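Local coordinates for protein SYE1 (PDB 4AWT) that binds FMN and probably acts as an NAD(P)H-dependent flavin oxidoreductase of the Old Yellow Enzyme family, built on a TIM barrel, at residues A[328-331]-A[332-336]. The protein carries 1 engineered substitution. Residues are numbered along the deposited sequence; the frame is centred on the assembly and turned at random.
Sequences NPDL and PERLR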
ATOM      1  N   ASN A 328      -8.450  14.131   9.479  1.00  5.47           N
ATOM      2  CA  ASN A 328      -7.700  14.837  10.508  1.00  5.44           C
ATOM      3  C   ASN A 328      -6.296  15.074   9.979  1.00  5.45           C
ATOM      4  O   ASN A 328      -5.408  14.257  10.145  1.00  5.83           O
ATOM      5  CB  ASN A 328      -7.637  14.041  11.813  1.00  5.75           C
ATOM      6  CG  ASN A 328      -9.035  13.827  12.373  1.00  5.73           C
ATOM      7  OD1 ASN A 328      -9.560  14.693  13.067  1.00  6.25           O
ATOM      8  ND2 ASN A 328      -9.623  12.692  12.019  1.00  6.10           N
ATOM      9  N   PRO A 329      -6.074  16.212   9.279  1.00  5.61           N
ATOM     10  CA  PRO A 329      -4.744  16.440   8.720  1.00  5.88           C
ATOM     11  C   PRO A 329      -3.668  16.501   9.787  1.00  5.82           C
ATOM     12  O   PRO A 329      -2.523  16.121   9.568  1.00  6.23           O
ATOM     13  CB  PRO A 329      -4.894  17.751   7.944  1.00  6.60           C
ATOM     14  CG  PRO A 329      -6.068  18.451   8.603  1.00  6.78           C
ATOM     15  CD  PRO A 329      -7.009  17.317   8.959  1.00  6.43           C
ATOM     16  N   ASP A 330      -4.069  17.016  10.967  1.00  5.56           N
ATOM     17  CA  ASP A 330      -3.278  17.140  12.158  1.00  5.70           C
ATOM     18  C   ASP A 330      -3.526  15.991  13.102  1.00  5.57           C
ATOM     19  O   ASP A 330      -3.516  16.142  14.340  1.00  5.91           O
ATOM     20  CB  ASP A 330      -3.547  18.473  12.863  1.00  6.03           C
ATOM     21  CG  ASP A 330      -4.976  18.684  13.250  1.00  6.36           C
ATOM     22  OD1 ASP A 330      -5.891  17.991  12.725  1.00  6.52           O
ATOM     23  OD2 ASP A 330      -5.202  19.582  14.088  1.00  8.40           O
ATOM     24  N   LEU A 331      -3.703  14.766  12.574  1.00  5.74           N
ATOM     25  CA  LEU A 331      -3.960  13.625  13.419  1.00  5.61           C
ATOM     26  C   LEU A 331      -2.936  13.469  14.508  1.00  5.48           C
ATOM     27  O   LEU A 331      -3.320  13.227  15.672  1.00  5.80           O
ATOM     28  CB  LEU A 331      -4.070  12.341  12.571  1.00  5.74           C
ATOM     29  CG  LEU A 331      -4.372  11.103  13.398  1.00  5.78           C
ATOM     30  CD1 LEU A 331      -5.736  11.129  14.028  1.00  6.79           C
ATOM     31  CD2 LEU A 331      -4.214   9.866  12.527  1.00  6.79           C
ATOM     32  N   PRO A 332      -1.628  13.593  14.258  1.00  5.71           N
ATOM     33  CA  PRO A 332      -0.659  13.403  15.362  1.00  6.20           C
ATOM     34  C   PRO A 332      -0.952  14.349  16.539  1.00  5.98           C
ATOM     35  O   PRO A 332      -0.985  13.882  17.698  1.00  6.93           O
ATOM     36  CB  PRO A 332       0.683  13.617  14.705  1.00  6.55           C
ATOM     37  CG  PRO A 332       0.452  13.204  13.245  1.00  6.49           C
ATOM     38  CD  PRO A 332      -0.938  13.751  12.962  1.00  6.11           C
ATOM     39  N   GLU A 333      -1.145  15.609  16.282  1.00  6.37           N
ATOM     40  CA  GLU A 333      -1.438  16.551  17.378  1.00  6.80           C
ATOM     41  C   GLU A 333      -2.664  16.163  18.125  1.00  6.38           C
ATOM     42  O   GLU A 333      -2.747  16.279  19.345  1.00  6.87           O
ATOM     43  CB  GLU A 333      -1.537  17.968  16.827  1.00  9.03           C
ATOM     44  CG  GLU A 333      -1.669  19.036  17.870  1.00 12.28           C
ATOM     45  CD  GLU A 333      -0.390  19.396  18.562  1.00 12.75           C
ATOM     46  OE1 GLU A 333       0.676  18.773  18.309  1.00 18.39           O
ATOM     47  OE2 GLU A 333      -0.417  20.235  19.466  1.00 18.78           O
ATOM     48  N   ARG A 334      -3.708  15.713  17.411  1.00  6.23           N
ATOM     49  CA  ARG A 334      -4.924  15.311  18.066  1.00  6.11           C
ATOM     50  C   ARG A 334      -4.711  14.085  18.931  1.00  6.13           C
ATOM     51  O   ARG A 334      -5.211  14.030  20.071  1.00  7.01           O
ATOM     52  CB  ARG A 334      -6.053  15.051  17.064  1.00  6.13           C
ATOM     53  CG  ARG A 334      -6.416  16.234  16.227  1.00  6.08           C
ATOM     54  CD  ARG A 334      -7.700  16.008  15.472  1.00  6.42           C
ATOM     55  NE  ARG A 334      -7.914  17.005  14.465  1.00  5.90           N
ATOM     56  CZ  ARG A 334      -9.091  17.504  14.076  1.00  5.76           C
ATOM     57  NH1 ARG A 334     -10.214  17.256  14.738  1.00  6.13           N
ATOM     58  NH2 ARG A 334      -9.112  18.291  13.039  1.00  6.67           N
ATOM     59  N   LEU A 335      -3.995  13.085  18.437  1.00  6.00           N
ATOM     60  CA  LEU A 335      -3.720  11.903  19.230  1.00  6.23           C
ATOM     61  C   LEU A 335      -2.923  12.271  20.476  1.00  6.54           C
ATOM     62  O   LEU A 335      -3.166  11.727  21.554  1.00  7.57           O
ATOM     63  CB  LEU A 335      -2.947  10.854  18.424  1.00  6.69           C
ATOM     64  CG  LEU A 335      -3.683  10.261  17.216  1.00  7.02           C
ATOM     65  CD1 LEU A 335      -2.719   9.392  16.430  1.00 10.28           C
ATOM     66  CD2 LEU A 335      -4.928   9.505  17.651  1.00 10.67           C
ATOM     67  N   ARG A 336      -1.960  13.165  20.341  1.00  6.47           N
ATOM     68  CA  ARG A 336      -1.111  13.516  21.469  1.00  6.53           C
ATOM     69  C   ARG A 336      -1.891  14.220  22.559  1.00  7.06           C
ATOM     70  O   ARG A 336      -1.639  13.986  23.756  1.00  8.02           O
ATOM     71  CB  ARG A 336       0.057  14.365  20.985  1.00  6.79           C
ATOM     72  CG  ARG A 336       1.155  14.520  22.040  1.00  6.94           C
ATOM     73  CD  ARG A 336       2.458  14.973  21.465  1.00  8.61           C
ATOM     74  NE  ARG A 336       2.372  16.310  20.867  1.00 10.50           N
ATOM     75  CZ  ARG A 336       2.424  17.448  21.499  1.00 11.56           C
ATOM     76  NH1 ARG A 336       2.671  17.464  22.770  1.00 10.83           N
ATOM     77  NH2 ARG A 336       2.251  18.558  20.830  1.00 16.35           N
TER
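Arg334 and Asp330 form the salt bridge that ties the first turn of helix 331-337 to the loop before it, an example of an i to i+4 ion pair at a helix start. Arg334 presents the NE side of its guanidinium to a single carboxylate oxygen: NE lies 2.8 Å from Asp330 OD1, an almost straight bond, while NH2 reaches the same OD1 at 3.3 Å and a more bent angle. OD1 sits in the guanidinium plane, but the carboxylate is turned 85° against it. Asp330 places its carboxylate there with CG between the backbone N and the carbonyl carbon (chi1 58°); it occupies the N-cap position without a capping bond from its side chain. Over one guanidinium face lies Asn328 OD1, 3.0 Å from Arg334 CZ, the amide standing 79° to that plane; this amide is held by Pro324 O and Ala342 N. Were Arg334 replaced by an alanine, Asp330 OD1 would probably lose its cationic mate and Pro340 O the donor at NH1. In the backbone, bonds from Arg334 N to Asp330 O and from Leu335 N to Leu331 O (2.8 Å) begin the helix. Leu331 CG packs on Leu335 CD1 at 3.9 Å; the Leu331 side chain, about 8 Å from the bound FMN, also meets Phe321 and Phe325. Just after helix 323-327, which follows the last barrel strand 318-320, the contact joins the start of helix 331-337 to the C-terminal tail through Asp330 OD2 and Tyr363 N, and the Asp330 carboxylate, with Asn328 OD1 and Pro340 O, probably favours the charged arginine.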